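Local coordinates for protein probable branched-chain-amino-acid aminotransferase (Thermotoga maritima MSB8, PDB 3CSW) that probably catalyses the pyridoxal-phosphate-dependent transfer of the amino group between leucine, isoleucine or valine and 2-oxoglutarate, in branched-chain amino acid biosynthesis, at residues 83-88 and 96-101; 207-212 and 217-222; 244-249 and 262-267. One frame throughout, in Å; residues are numbered along the deposited sequence.

Contact 1 (83-88 and 96-101); sequences KVLKAG and VRIKVY
Leu85 and Ile98 meet through methyl groups, and the contact between helix 78-89 and strand 96-102 holds no flat group of its own. The rings nearby are Phe111 and Phe113 of strand 109-115, which pack on Val100 and Ile98 respectively.

One branch of Leu85 does the work. The bond leaving its CA does not aim at the strand, but with CG beside the backbone N (chi1 -70°) the branch end swings over and brings CD2 to 3.8 Å from CG2 of Ile98. The same CD2 lies 4.1 Å from CD1 of Ile98, so it rests against both arms of the isoleucine. Val100 approaches CD2 from another side, its CG2 a looser 4.5 Å from that carbon of Leu85. The backbones stay well apart, with 8.0 Å between CA of Leu85 and CA of Ile98, and only about 130 Å² is buried between the segments. Leu46 of strand 42-49, which touches Leu85 and Val100, fills in beside them.

Lys99 and Tyr101 of the same strand reach the second subunit instead: Lys99 forms a salt bridge with Glu35 of that subunit, and Tyr101 OH hydrogen-bonds to the same carboxylate. Helix 78-89 thus lies on one face of the antiparallel sheet that holds strands 42-49, 96-102 and 109-115. The side chain of Val100 is also about 9 Å from that of Lys145, the probable cofactor-attachment lysine. With no hydrogen bond or charge pair across it, the contact between 83-88 and 96-101 probably depends on close fit and exclusion of water, which gives little directional constraint.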
ATOM      1  N   LYS A  83      33.064  28.930  -7.118  1.00 34.42           N
ATOM      2  CA  LYS A  83      33.980  29.921  -6.557  1.00 35.06           C
ATOM      3  C   LYS A  83      34.024  29.853  -5.035  1.00 34.14           C
ATOM      4  O   LYS A  83      35.111  29.854  -4.455  1.00 33.11           O
ATOM      5  CB  LYS A  83      33.629  31.337  -7.041  1.00 36.90           C
ATOM      6  CG  LYS A  83      34.035  31.591  -8.503  1.00 37.07           C
ATOM      7  CD  LYS A  83      33.724  33.038  -8.981  1.00 37.95           C
ATOM      8  CE  LYS A  83      34.175  33.255 -10.453  1.00 39.96           C
ATOM      9  NZ  LYS A  83      34.382  34.688 -10.835  1.00 42.36           N
ATOM     10  N   VAL A  84      32.852  29.787  -4.392  1.00 33.51           N
ATOM     11  CA  VAL A  84      32.788  29.661  -2.929  1.00 32.68           C
ATOM     12  C   VAL A  84      33.345  28.303  -2.469  1.00 32.50           C
ATOM     13  O   VAL A  84      34.056  28.223  -1.465  1.00 32.67           O
ATOM     14  CB  VAL A  84      31.341  29.842  -2.377  1.00 32.58           C
ATOM     15  CG1 VAL A  84      31.325  29.685  -0.855  1.00 32.12           C
ATOM     16  CG2 VAL A  84      30.762  31.220  -2.780  1.00 31.81           C
ATOM     17  N   LEU A  85      33.016  27.238  -3.197  1.00 33.76           N
ATOM     18  CA  LEU A  85      33.493  25.896  -2.836  1.00 33.95           C
ATOM     19  C   LEU A  85      35.016  25.861  -2.806  1.00 35.29           C
ATOM     20  O   LEU A  85      35.600  25.369  -1.839  1.00 37.28           O
ATOM     21  CB  LEU A  85      32.994  24.827  -3.817  1.00 34.86           C
ATOM     22  CG  LEU A  85      31.518  24.435  -3.853  1.00 32.00           C
ATOM     23  CD1 LEU A  85      31.287  23.384  -4.971  1.00 31.11           C
ATOM     24  CD2 LEU A  85      31.080  23.911  -2.499  1.00 28.95           C
ATOM     25  N   LYS A  86      35.649  26.374  -3.868  1.00 34.85           N
ATOM     26  CA  LYS A  86      37.123  26.372  -3.993  1.00 35.70           C
ATOM     27  C   LYS A  86      37.851  27.293  -2.997  1.00 35.90           C
ATOM     28  O   LYS A  86      38.881  26.894  -2.431  1.00 37.06           O
ATOM     29  CB  LYS A  86      37.553  26.690  -5.434  1.00 35.47           C
ATOM     30  CG  LYS A  86      36.975  25.696  -6.445  1.00 40.34           C
ATOM     31  CD  LYS A  86      37.769  25.573  -7.703  1.00 41.57           C
ATOM     32  CE  LYS A  86      37.641  26.773  -8.596  1.00 42.69           C
ATOM     33  NZ  LYS A  86      38.387  26.476  -9.849  1.00 35.36           N
ATOM     34  N   ALA A  87      37.329  28.506  -2.793  1.00 34.34           N
ATOM     35  CA  ALA A  87      37.896  29.451  -1.821  1.00 35.07           C
ATOM     36  C   ALA A  87      37.837  28.867  -0.410  1.00 36.67           C
ATOM     37  O   ALA A  87      38.775  29.044   0.372  1.00 38.72           O
ATOM     38  CB  ALA A  87      37.154  30.805  -1.864  1.00 32.59           C
ATOM     39  N   GLY A  88      36.739  28.169  -0.093  1.00 35.40           N
ATOM     40  CA  GLY A  88      36.552  27.578   1.222  1.00 34.76           C
ATOM     41  C   GLY A  88      37.471  26.396   1.472  1.00 37.19           C
ATOM     42  O   GLY A  88      38.116  26.325   2.523  1.00 39.12           O
ATOM     43  N   VAL A  96      38.199  18.393   2.939  1.00 38.13           N
ATOM     44  CA  VAL A  96      37.020  18.890   3.636  1.00 36.31           C
ATOM     45  C   VAL A  96      35.719  18.187   3.218  1.00 36.25           C
ATOM     46  O   VAL A  96      35.583  17.692   2.096  1.00 33.33           O
ATOM     47  CB  VAL A  96      36.854  20.449   3.484  1.00 35.91           C
ATOM     48  CG1 VAL A  96      38.051  21.166   4.059  1.00 38.19           C
ATOM     49  CG2 VAL A  96      36.678  20.864   2.044  1.00 37.15           C
ATOM     50  N   ARG A  97      34.792  18.110   4.178  1.00 36.51           N
ATOM     51  CA  ARG A  97      33.392  17.803   3.929  1.00 39.18           C
ATOM     52  C   ARG A  97      32.727  19.156   3.776  1.00 36.58           C
ATOM     53  O   ARG A  97      33.061  20.080   4.498  1.00 34.57           O
ATOM     54  CB  ARG A  97      32.773  17.068   5.117  1.00 38.78           C
ATOM     55  CG  ARG A  97      31.251  16.874   5.021  1.00 52.26           C
ATOM     56  CD  ARG A  97      30.636  16.269   6.303  1.00 51.42           C
ATOM     57  NE  ARG A  97      30.956  14.843   6.471  1.00 66.77           N
ATOM     58  CZ  ARG A  97      32.032  14.347   7.099  1.00 70.06           C
ATOM     59  NH1 ARG A  97      32.959  15.146   7.649  1.00 69.12           N
ATOM     60  NH2 ARG A  97      32.184  13.021   7.174  1.00 68.23           N
ATOM     61  N   ILE A  98      31.793  19.278   2.838  1.00 37.53           N
ATOM     62  CA  ILE A  98      31.103  20.547   2.587  1.00 35.67           C
ATOM     63  C   ILE A  98      29.598  20.287   2.527  1.00 35.60           C
ATOM     64  O   ILE A  98      29.168  19.435   1.769  1.00 35.15           O
ATOM     65  CB  ILE A  98      31.539  21.189   1.233  1.00 36.26           C
ATOM     66  CG1 ILE A  98      33.078  21.257   1.092  1.00 34.52           C
ATOM     67  CG2 ILE A  98      30.924  22.568   1.101  1.00 28.86           C
ATOM     68  CD1 ILE A  98      33.572  21.491  -0.335  1.00 33.68           C
ATOM     69  N   LYS A  99      28.818  21.010   3.332  1.00 36.82           N
ATOM     70  CA  LYS A  99      27.353  20.944   3.304  1.00 39.40           C
ATOM     71  C   LYS A  99      26.862  22.257   2.731  1.00 35.89           C
ATOM     72  O   LYS A  99      27.364  23.306   3.117  1.00 35.59           O
ATOM     73  CB  LYS A  99      26.760  20.771   4.703  1.00 38.19           C
ATOM     74  CG  LYS A  99      27.216  19.537   5.455  1.00 48.91           C
ATOM     75  CD  LYS A  99      26.908  19.653   6.964  1.00 52.15           C
ATOM     76  CE  LYS A  99      28.023  19.011   7.838  1.00 63.47           C
ATOM     77  NZ  LYS A  99      28.077  19.584   9.222  1.00 63.66           N
ATOM     78  N   VAL A 100      25.899  22.193   1.807  1.00 33.44           N
ATOM     79  CA  VAL A 100      25.311  23.383   1.190  1.00 33.33           C
ATOM     80  C   VAL A 100      23.799  23.382   1.431  1.00 34.57           C
ATOM     81  O   VAL A 100      23.111  22.437   1.047  1.00 33.48           O
ATOM     82  CB  VAL A 100      25.597  23.464  -0.332  1.00 33.24           C
ATOM     83  CG1 VAL A 100      25.113  24.829  -0.876  1.00 31.57           C
ATOM     84  CG2 VAL A 100      27.090  23.270  -0.599  1.00 29.58           C
ATOM     85  N   TYR A 101      23.299  24.433   2.082  1.00 33.23           N
ATOM     86  CA  TYR A 101      21.888  24.548   2.402  1.00 34.06           C
ATOM     87  C   TYR A 101      21.251  25.669   1.620  1.00 35.43           C
ATOM     88  O   TYR A 101      21.790  26.774   1.577  1.00 36.92           O
ATOM     89  CB  TYR A 101      21.700  24.842   3.882  1.00 33.38           C
ATOM     90  CG  TYR A 101      22.230  23.784   4.833  1.00 31.53           C
ATOM     91  CD1 TYR A 101      21.501  22.645   5.120  1.00 34.81           C
ATOM     92  CD2 TYR A 101      23.438  23.964   5.500  1.00 35.87           C
ATOM     93  CE1 TYR A 101      21.980  21.695   6.025  1.00 35.00           C
ATOM     94  CE2 TYR A 101      23.927  23.025   6.390  1.00 37.02           C
ATOM     95  CZ  TYR A 101      23.193  21.899   6.652  1.00 36.77           C
ATOM     96  OH  TYR A 101      23.685  20.987   7.541  1.00 40.35           O
TER

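Contact 2 (207-212 and 217-222); sequences NVIKLA and IPVEER
Ala212 and Val219 make the tight centre of this contact: CB of Ala212 lies 3.5 Å from CG2 of Val219, closer than carbon atoms usually pack. The other methyl of the valine, CG1, is placed anti to the backbone N (chi1 -177°) and reaches CG2 of Ile209 at 4.1 Å, the two side chains crossing at about a right angle. Ile217 supports the Ala212 end, its CB 4.1 Å from CB of Ala212, and Leu190 of strand 189-193 also packs on this alanine.

Farther out, Ile209 runs on toward Glu221. Its CD1 lies over one face of the carboxylate, 3.7 Å from CD of Glu221 and almost as near both oxygens. The charge itself is answered by Arg205, which forms a salt bridge with OE1 of Glu221. Cutting Ile209 back to an alanine is likely to leave a gap beside Val219 and the carboxylate of Glu221 freer to turn away from Arg205.

At the other end, N of Ile217 donates to O of Ala212 at 2.9 Å. The helix and strand segments run at 145° to one another, their axes 9.6 Å apart; helix 203-214 is the connection of a beta-alpha-beta unit, and the strand 219-222 that follows it is parallel to 189-193. The apolar contacts probably hold helix against strand, while the bond from Ile217 to Ala212 fixes the turn between them and the salt bridge of Glu221 with Arg205 ties down the outer end.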
ATOM      1  N   ASN A 207      28.780   6.620 -10.011  1.00 29.96           N
ATOM      2  CA  ASN A 207      30.192   6.372 -10.308  1.00 29.22           C
ATOM      3  C   ASN A 207      30.609   4.924 -10.163  1.00 31.14           C
ATOM      4  O   ASN A 207      31.408   4.424 -10.971  1.00 32.14           O
ATOM      5  CB  ASN A 207      31.092   7.257  -9.447  1.00 27.89           C
ATOM      6  CG  ASN A 207      31.261   8.652 -10.030  1.00 31.81           C
ATOM      7  OD1 ASN A 207      31.809   8.819 -11.121  1.00 39.50           O
ATOM      8  ND2 ASN A 207      30.830   9.653  -9.292  1.00 28.49           N
ATOM      9  N   VAL A 208      30.066   4.249  -9.144  1.00 32.00           N
ATOM     10  CA  VAL A 208      30.362   2.834  -8.905  1.00 30.03           C
ATOM     11  C   VAL A 208      29.778   1.965 -10.022  1.00 29.75           C
ATOM     12  O   VAL A 208      30.428   1.024 -10.443  1.00 29.46           O
ATOM     13  CB  VAL A 208      29.879   2.379  -7.503  1.00 30.54           C
ATOM     14  CG1 VAL A 208      29.945   0.849  -7.338  1.00 25.00           C
ATOM     15  CG2 VAL A 208      30.719   3.102  -6.417  1.00 27.30           C
ATOM     16  N   ILE A 209      28.579   2.295 -10.506  1.00 29.19           N
ATOM     17  CA  ILE A 209      27.956   1.570 -11.635  1.00 30.23           C
ATOM     18  C   ILE A 209      28.837   1.679 -12.890  1.00 32.19           C
ATOM     19  O   ILE A 209      29.115   0.668 -13.580  1.00 33.91           O
ATOM     20  CB  ILE A 209      26.495   2.059 -11.904  1.00 29.77           C
ATOM     21  CG1 ILE A 209      25.585   1.626 -10.751  1.00 31.47           C
ATOM     22  CG2 ILE A 209      25.934   1.498 -13.235  1.00 26.63           C
ATOM     23  CD1 ILE A 209      24.211   2.269 -10.738  1.00 27.27           C
ATOM     24  N   LYS A 210      29.319   2.895 -13.162  1.00 33.10           N
ATOM     25  CA  LYS A 210      30.234   3.125 -14.282  1.00 30.81           C
ATOM     26  C   LYS A 210      31.569   2.417 -14.097  1.00 29.04           C
ATOM     27  O   LYS A 210      32.136   1.892 -15.057  1.00 31.72           O
ATOM     28  CB  LYS A 210      30.455   4.625 -14.499  1.00 31.85           C
ATOM     29  CG  LYS A 210      29.185   5.335 -14.884  1.00 32.65           C
ATOM     30  CD  LYS A 210      29.427   6.772 -15.292  1.00 40.02           C
ATOM     31  CE  LYS A 210      28.104   7.559 -15.244  1.00 40.52           C
ATOM     32  NZ  LYS A 210      28.007   8.612 -16.285  1.00 45.99           N
ATOM     33  N   LEU A 211      32.093   2.433 -12.882  1.00 27.76           N
ATOM     34  CA  LEU A 211      33.333   1.720 -12.581  1.00 27.94           C
ATOM     35  C   LEU A 211      33.140   0.224 -12.773  1.00 28.69           C
ATOM     36  O   LEU A 211      34.005  -0.451 -13.347  1.00 30.35           O
ATOM     37  CB  LEU A 211      33.803   1.998 -11.152  1.00 27.71           C
ATOM     38  CG  LEU A 211      35.002   1.210 -10.624  1.00 31.88           C
ATOM     39  CD1 LEU A 211      36.253   1.502 -11.430  1.00 31.89           C
ATOM     40  CD2 LEU A 211      35.212   1.533  -9.163  1.00 30.70           C
ATOM     41  N   ALA A 212      32.031  -0.318 -12.283  1.00 28.79           N
ATOM     42  CA  ALA A 212      31.784  -1.765 -12.430  1.00 29.98           C
ATOM     43  C   ALA A 212      31.797  -2.146 -13.916  1.00 30.24           C
ATOM     44  O   ALA A 212      32.447  -3.116 -14.312  1.00 30.76           O
ATOM     45  CB  ALA A 212      30.482  -2.183 -11.754  1.00 28.09           C
ATOM     46  N   ILE A 217      32.389  -5.994 -14.852  1.00 36.59           N
ATOM     47  CA  ILE A 217      31.543  -6.620 -13.829  1.00 34.82           C
ATOM     48  C   ILE A 217      30.089  -6.414 -14.290  1.00 33.59           C
ATOM     49  O   ILE A 217      29.693  -5.292 -14.571  1.00 35.27           O
ATOM     50  CB  ILE A 217      31.764  -5.969 -12.438  1.00 35.05           C
ATOM     51  CG1 ILE A 217      33.237  -6.142 -12.010  1.00 33.08           C
ATOM     52  CG2 ILE A 217      30.797  -6.561 -11.387  1.00 30.19           C
ATOM     53  CD1 ILE A 217      33.661  -5.294 -10.793  1.00 34.53           C
ATOM     54  N   PRO A 218      29.295  -7.488 -14.403  1.00 32.56           N
ATOM     55  CA  PRO A 218      27.872  -7.307 -14.738  1.00 33.31           C
ATOM     56  C   PRO A 218      27.114  -6.534 -13.649  1.00 35.44           C
ATOM     57  O   PRO A 218      27.309  -6.804 -12.449  1.00 36.35           O
ATOM     58  CB  PRO A 218      27.327  -8.739 -14.816  1.00 34.31           C
ATOM     59  CG  PRO A 218      28.511  -9.648 -14.779  1.00 33.45           C
ATOM     60  CD  PRO A 218      29.646  -8.903 -14.186  1.00 33.35           C
ATOM     61  N   VAL A 219      26.267  -5.591 -14.075  1.00 35.06           N
ATOM     62  CA  VAL A 219      25.501  -4.744 -13.192  1.00 34.90           C
ATOM     63  C   VAL A 219      24.001  -4.829 -13.514  1.00 35.34           C
ATOM     64  O   VAL A 219      23.621  -4.743 -14.672  1.00 35.50           O
ATOM     65  CB  VAL A 219      25.920  -3.262 -13.303  1.00 36.62           C
ATOM     66  CG1 VAL A 219      25.133  -2.436 -12.292  1.00 32.04           C
ATOM     67  CG2 VAL A 219      27.395  -3.096 -13.091  1.00 29.82           C
ATOM     68  N   GLU A 220      23.176  -5.017 -12.481  1.00 33.92           N
ATOM     69  CA  GLU A 220      21.717  -5.022 -12.585  1.00 34.48           C
ATOM     70  C   GLU A 220      21.141  -3.968 -11.640  1.00 33.69           C
ATOM     71  O   GLU A 220      21.360  -4.053 -10.424  1.00 33.50           O
ATOM     72  CB  GLU A 220      21.136  -6.374 -12.148  1.00 33.91           C
ATOM     73  CG  GLU A 220      21.652  -7.558 -12.937  1.00 39.61           C
ATOM     74  CD  GLU A 220      21.075  -8.914 -12.495  1.00 38.56           C
ATOM     75  OE1 GLU A 220      20.076  -8.952 -11.718  1.00 41.60           O
ATOM     76  OE2 GLU A 220      21.641  -9.945 -12.942  1.00 50.08           O
ATOM     77  N   GLU A 221      20.437  -2.988 -12.206  1.00 31.52           N
ATOM     78  CA  GLU A 221      19.652  -2.024 -11.473  1.00 32.27           C
ATOM     79  C   GLU A 221      18.224  -2.520 -11.575  1.00 31.28           C
ATOM     80  O   GLU A 221      17.636  -2.490 -12.644  1.00 32.28           O
ATOM     81  CB  GLU A 221      19.770  -0.605 -12.048  1.00 32.00           C
ATOM     82  CG  GLU A 221      21.185  -0.046 -12.065  1.00 32.06           C
ATOM     83  CD  GLU A 221      21.265   1.337 -12.703  1.00 36.17           C
ATOM     84  OE1 GLU A 221      20.599   2.289 -12.204  1.00 37.43           O
ATOM     85  OE2 GLU A 221      22.016   1.478 -13.693  1.00 41.75           O
ATOM     86  N   ARG A 222      17.679  -3.000 -10.463  1.00 30.00           N
ATOM     87  CA  ARG A 222      16.328  -3.582 -10.459  1.00 30.21           C
ATOM     88  C   ARG A 222      15.710  -3.508  -9.068  1.00 29.69           C
ATOM     89  O   ARG A 222      16.320  -3.024  -8.135  1.00 32.05           O
ATOM     90  CB  ARG A 222      16.383  -5.037 -10.925  1.00 28.37           C
ATOM     91  CG  ARG A 222      17.353  -5.901 -10.143  1.00 27.09           C
ATOM     92  CD  ARG A 222      17.089  -7.355 -10.438  1.00 32.63           C
ATOM     93  NE  ARG A 222      17.981  -8.272  -9.727  1.00 33.02           N
ATOM     94  CZ  ARG A 222      17.746  -8.796  -8.524  1.00 34.91           C
ATOM     95  NH1 ARG A 222      16.671  -8.468  -7.809  1.00 34.23           N
ATOM     96  NH2 ARG A 222      18.620  -9.634  -8.020  1.00 35.92           N
TER

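Contact 3 (244-249 and 262-267); sequences VVPVRR and PVTATL
Thr264 faces Val244 and Pro246 with its methyl because of its first torsion: chi1 of -53° sets CG2 anti to the backbone N and leaves OG1 beside that nitrogen. Val244 answers with CG1, likewise placed opposite its own backbone N (chi1 172°), and the two methyls come to 4.0 Å, CG1 of Val244 against CG2 of Thr264. The ring of Pro246 needs no such choice. Its CB stands 3.9 Å from CG2 of Thr264, with CG of the proline scarcely farther, so a single threonine methyl is received by two residues of the strand that are two positions apart.

The same rotation serves the polar arm. OG1 of Thr264 hydrogen-bonds to Glu234, whose other carboxylate oxygen accepts N of Val263. One acidic side chain of strand 234-239 therefore holds both a side chain and a backbone NH in the first turn of helix 262-276, an arrangement that probably gains from the partial positive charge of the helix start. Within that turn, O of Pro262 accepts twice from Thr266, from OG1 at 2.7 Å and from the backbone N.

Phe236 touches both Val244 and Thr264, and Met268, one helical turn beyond Thr264, packs on Val244 and Pro246. The direct burial between the segments is modest, about 150 Å², and the touching atoms are carbons; the bonds to Glu234 probably supply the directional hold. Strand 243-247 is the outermost strand of its sheet within this chain, and the chain turns a corner at Arg248 toward another sheet. The arrangement is the helix-on-sheet layering of an alpha/beta domain, here with the last helix, 262-276, laid against the mixed sheet that holds strands 234-239 and 243-247.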
ATOM      1  N   VAL A 244      33.270   3.681  -1.303  1.00 29.92           N
ATOM      2  CA  VAL A 244      32.743   2.310  -1.128  1.00 29.93           C
ATOM      3  C   VAL A 244      33.003   1.825   0.298  1.00 30.17           C
ATOM      4  O   VAL A 244      34.127   1.868   0.760  1.00 29.45           O
ATOM      5  CB  VAL A 244      33.350   1.316  -2.143  1.00 31.21           C
ATOM      6  CG1 VAL A 244      32.946  -0.139  -1.812  1.00 29.00           C
ATOM      7  CG2 VAL A 244      32.958   1.689  -3.557  1.00 28.52           C
ATOM      8  N   VAL A 245      31.949   1.385   0.986  1.00 31.11           N
ATOM      9  CA  VAL A 245      32.025   0.947   2.365  1.00 29.95           C
ATOM     10  C   VAL A 245      31.554  -0.509   2.450  1.00 31.23           C
ATOM     11  O   VAL A 245      30.365  -0.794   2.295  1.00 31.35           O
ATOM     12  CB  VAL A 245      31.200   1.882   3.307  1.00 32.42           C
ATOM     13  CG1 VAL A 245      31.310   1.443   4.769  1.00 27.49           C
ATOM     14  CG2 VAL A 245      31.679   3.352   3.165  1.00 24.64           C
ATOM     15  N   PRO A 246      32.485  -1.445   2.696  1.00 30.30           N
ATOM     16  CA  PRO A 246      32.104  -2.851   2.770  1.00 30.48           C
ATOM     17  C   PRO A 246      31.272  -3.147   4.001  1.00 30.87           C
ATOM     18  O   PRO A 246      31.533  -2.571   5.062  1.00 29.56           O
ATOM     19  CB  PRO A 246      33.452  -3.593   2.870  1.00 31.13           C
ATOM     20  CG  PRO A 246      34.481  -2.609   2.704  1.00 29.48           C
ATOM     21  CD  PRO A 246      33.921  -1.262   2.942  1.00 32.05           C
ATOM     22  N   VAL A 247      30.281  -4.026   3.852  1.00 31.48           N
ATOM     23  CA  VAL A 247      29.428  -4.424   4.968  1.00 30.89           C
ATOM     24  C   VAL A 247      29.818  -5.828   5.382  1.00 30.58           C
ATOM     25  O   VAL A 247      29.678  -6.782   4.602  1.00 31.27           O
ATOM     26  CB  VAL A 247      27.905  -4.374   4.630  1.00 31.73           C
ATOM     27  CG1 VAL A 247      27.068  -4.981   5.780  1.00 25.06           C
ATOM     28  CG2 VAL A 247      27.436  -2.910   4.293  1.00 23.43           C
ATOM     29  N   ARG A 248      30.325  -5.973   6.603  1.00 31.54           N
ATOM     30  CA  ARG A 248      30.661  -7.318   7.093  1.00 32.09           C
ATOM     31  C   ARG A 248      29.503  -8.070   7.776  1.00 30.87           C
ATOM     32  O   ARG A 248      29.522  -9.306   7.841  1.00 30.52           O
ATOM     33  CB  ARG A 248      31.885  -7.281   7.993  1.00 33.16           C
ATOM     34  CG  ARG A 248      31.677  -6.783   9.339  1.00 37.78           C
ATOM     35  CD  ARG A 248      32.923  -7.076  10.229  1.00 47.71           C
ATOM     36  NE  ARG A 248      32.887  -6.088  11.293  1.00 52.33           N
ATOM     37  CZ  ARG A 248      32.036  -6.113  12.324  1.00 58.41           C
ATOM     38  NH1 ARG A 248      31.177  -7.125  12.486  1.00 62.02           N
ATOM     39  NH2 ARG A 248      32.049  -5.117  13.212  1.00 63.18           N
ATOM     40  N   ARG A 249      28.494  -7.324   8.244  1.00 30.53           N
ATOM     41  CA  ARG A 249      27.359  -7.905   8.953  1.00 30.51           C
ATOM     42  C   ARG A 249      26.062  -7.067   8.781  1.00 30.14           C
ATOM     43  O   ARG A 249      26.089  -5.849   8.916  1.00 28.01           O
ATOM     44  CB  ARG A 249      27.749  -7.992  10.418  1.00 30.10           C
ATOM     45  CG  ARG A 249      26.891  -8.830  11.297  1.00 31.67           C
ATOM     46  CD  ARG A 249      27.677  -9.090  12.576  1.00 40.10           C
ATOM     47  NE  ARG A 249      27.089 -10.121  13.422  1.00 46.41           N
ATOM     48  CZ  ARG A 249      26.337  -9.882  14.498  1.00 57.63           C
ATOM     49  NH1 ARG A 249      26.059  -8.630  14.873  1.00 59.99           N
ATOM     50  NH2 ARG A 249      25.853 -10.907  15.210  1.00 53.76           N
ATOM     51  N   PRO A 262      35.698 -10.164  -2.922  1.00 32.33           N
ATOM     52  CA  PRO A 262      36.523  -9.777  -4.076  1.00 31.94           C
ATOM     53  C   PRO A 262      35.975  -8.693  -5.001  1.00 31.07           C
ATOM     54  O   PRO A 262      36.754  -7.893  -5.528  1.00 29.96           O
ATOM     55  CB  PRO A 262      36.712 -11.098  -4.838  1.00 32.95           C
ATOM     56  CG  PRO A 262      35.595 -11.982  -4.375  1.00 32.67           C
ATOM     57  CD  PRO A 262      35.241 -11.565  -2.994  1.00 32.03           C
ATOM     58  N   VAL A 263      34.667  -8.679  -5.247  1.00 32.63           N
ATOM     59  CA  VAL A 263      34.087  -7.649  -6.109  1.00 30.40           C
ATOM     60  C   VAL A 263      34.160  -6.304  -5.381  1.00 31.84           C
ATOM     61  O   VAL A 263      34.536  -5.299  -5.988  1.00 33.40           O
ATOM     62  CB  VAL A 263      32.628  -8.001  -6.563  1.00 31.03           C
ATOM     63  CG1 VAL A 263      31.978  -6.842  -7.310  1.00 29.30           C
ATOM     64  CG2 VAL A 263      32.629  -9.261  -7.420  1.00 27.82           C
ATOM     65  N   THR A 264      33.828  -6.298  -4.083  1.00 32.18           N
ATOM     66  CA  THR A 264      33.863  -5.084  -3.251  1.00 31.23           C
ATOM     67  C   THR A 264      35.268  -4.520  -3.178  1.00 32.34           C
ATOM     68  O   THR A 264      35.465  -3.291  -3.259  1.00 34.23           O
ATOM     69  CB  THR A 264      33.427  -5.353  -1.800  1.00 33.06           C
ATOM     70  OG1 THR A 264      32.148  -6.000  -1.785  1.00 33.11           O
ATOM     71  CG2 THR A 264      33.380  -4.052  -0.958  1.00 28.10           C
ATOM     72  N   ALA A 265      36.236  -5.425  -3.013  1.00 33.08           N
ATOM     73  CA  ALA A 265      37.651  -5.087  -2.900  1.00 31.22           C
ATOM     74  C   ALA A 265      38.200  -4.449  -4.184  1.00 30.44           C
ATOM     75  O   ALA A 265      38.925  -3.475  -4.104  1.00 32.77           O
ATOM     76  CB  ALA A 265      38.478  -6.349  -2.502  1.00 30.75           C
ATOM     77  N   THR A 266      37.860  -4.981  -5.354  1.00 30.57           N
ATOM     78  CA  THR A 266      38.290  -4.381  -6.607  1.00 31.49           C
ATOM     79  C   THR A 266      37.679  -3.007  -6.805  1.00 32.62           C
ATOM     80  O   THR A 266      38.354  -2.074  -7.258  1.00 34.59           O
ATOM     81  CB  THR A 266      37.867  -5.197  -7.817  1.00 32.78           C
ATOM     82  OG1 THR A 266      38.066  -6.578  -7.545  1.00 41.27           O
ATOM     83  CG2 THR A 266      38.709  -4.805  -9.033  1.00 35.35           C
ATOM     84  N   LEU A 267      36.391  -2.888  -6.501  1.00 32.68           N
ATOM     85  CA  LEU A 267      35.695  -1.619  -6.678  1.00 33.62           C
ATOM     86  C   LEU A 267      36.287  -0.559  -5.752  1.00 35.11           C
ATOM     87  O   LEU A 267      36.522   0.575  -6.193  1.00 35.83           O
ATOM     88  CB  LEU A 267      34.171  -1.761  -6.480  1.00 33.03           C
ATOM     89  CG  LEU A 267      33.444  -2.602  -7.544  1.00 30.87           C
ATOM     90  CD1 LEU A 267      32.036  -3.011  -7.093  1.00 26.28           C
ATOM     91  CD2 LEU A 267      33.398  -1.902  -8.916  1.00 30.23           C
TER

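How the contacts relate
Contacts 2 and 3 lie together on one sheet, their centres 14 Å apart, and pack directly: CD1 of Ile217 is 3.9 Å from CD2 of Leu267, and CG2 of Val208 meets CG2 of Val244. Helices 203-214 and 262-276 thereby join in covering that sheet. Contact 1 belongs to a separate antiparallel sheet, its centre 29 Å from those of both others and its nearest atoms about 14 Å from contact 2 and about 10 Å from contact 3; contacts 1 and 2 lie on opposite sides of the chain's centre. None of the three touches the bound pyridoxal phosphate, which is about 12, about 11 and about 10 Å from the side chains of Ile98, Ile209 and Val244.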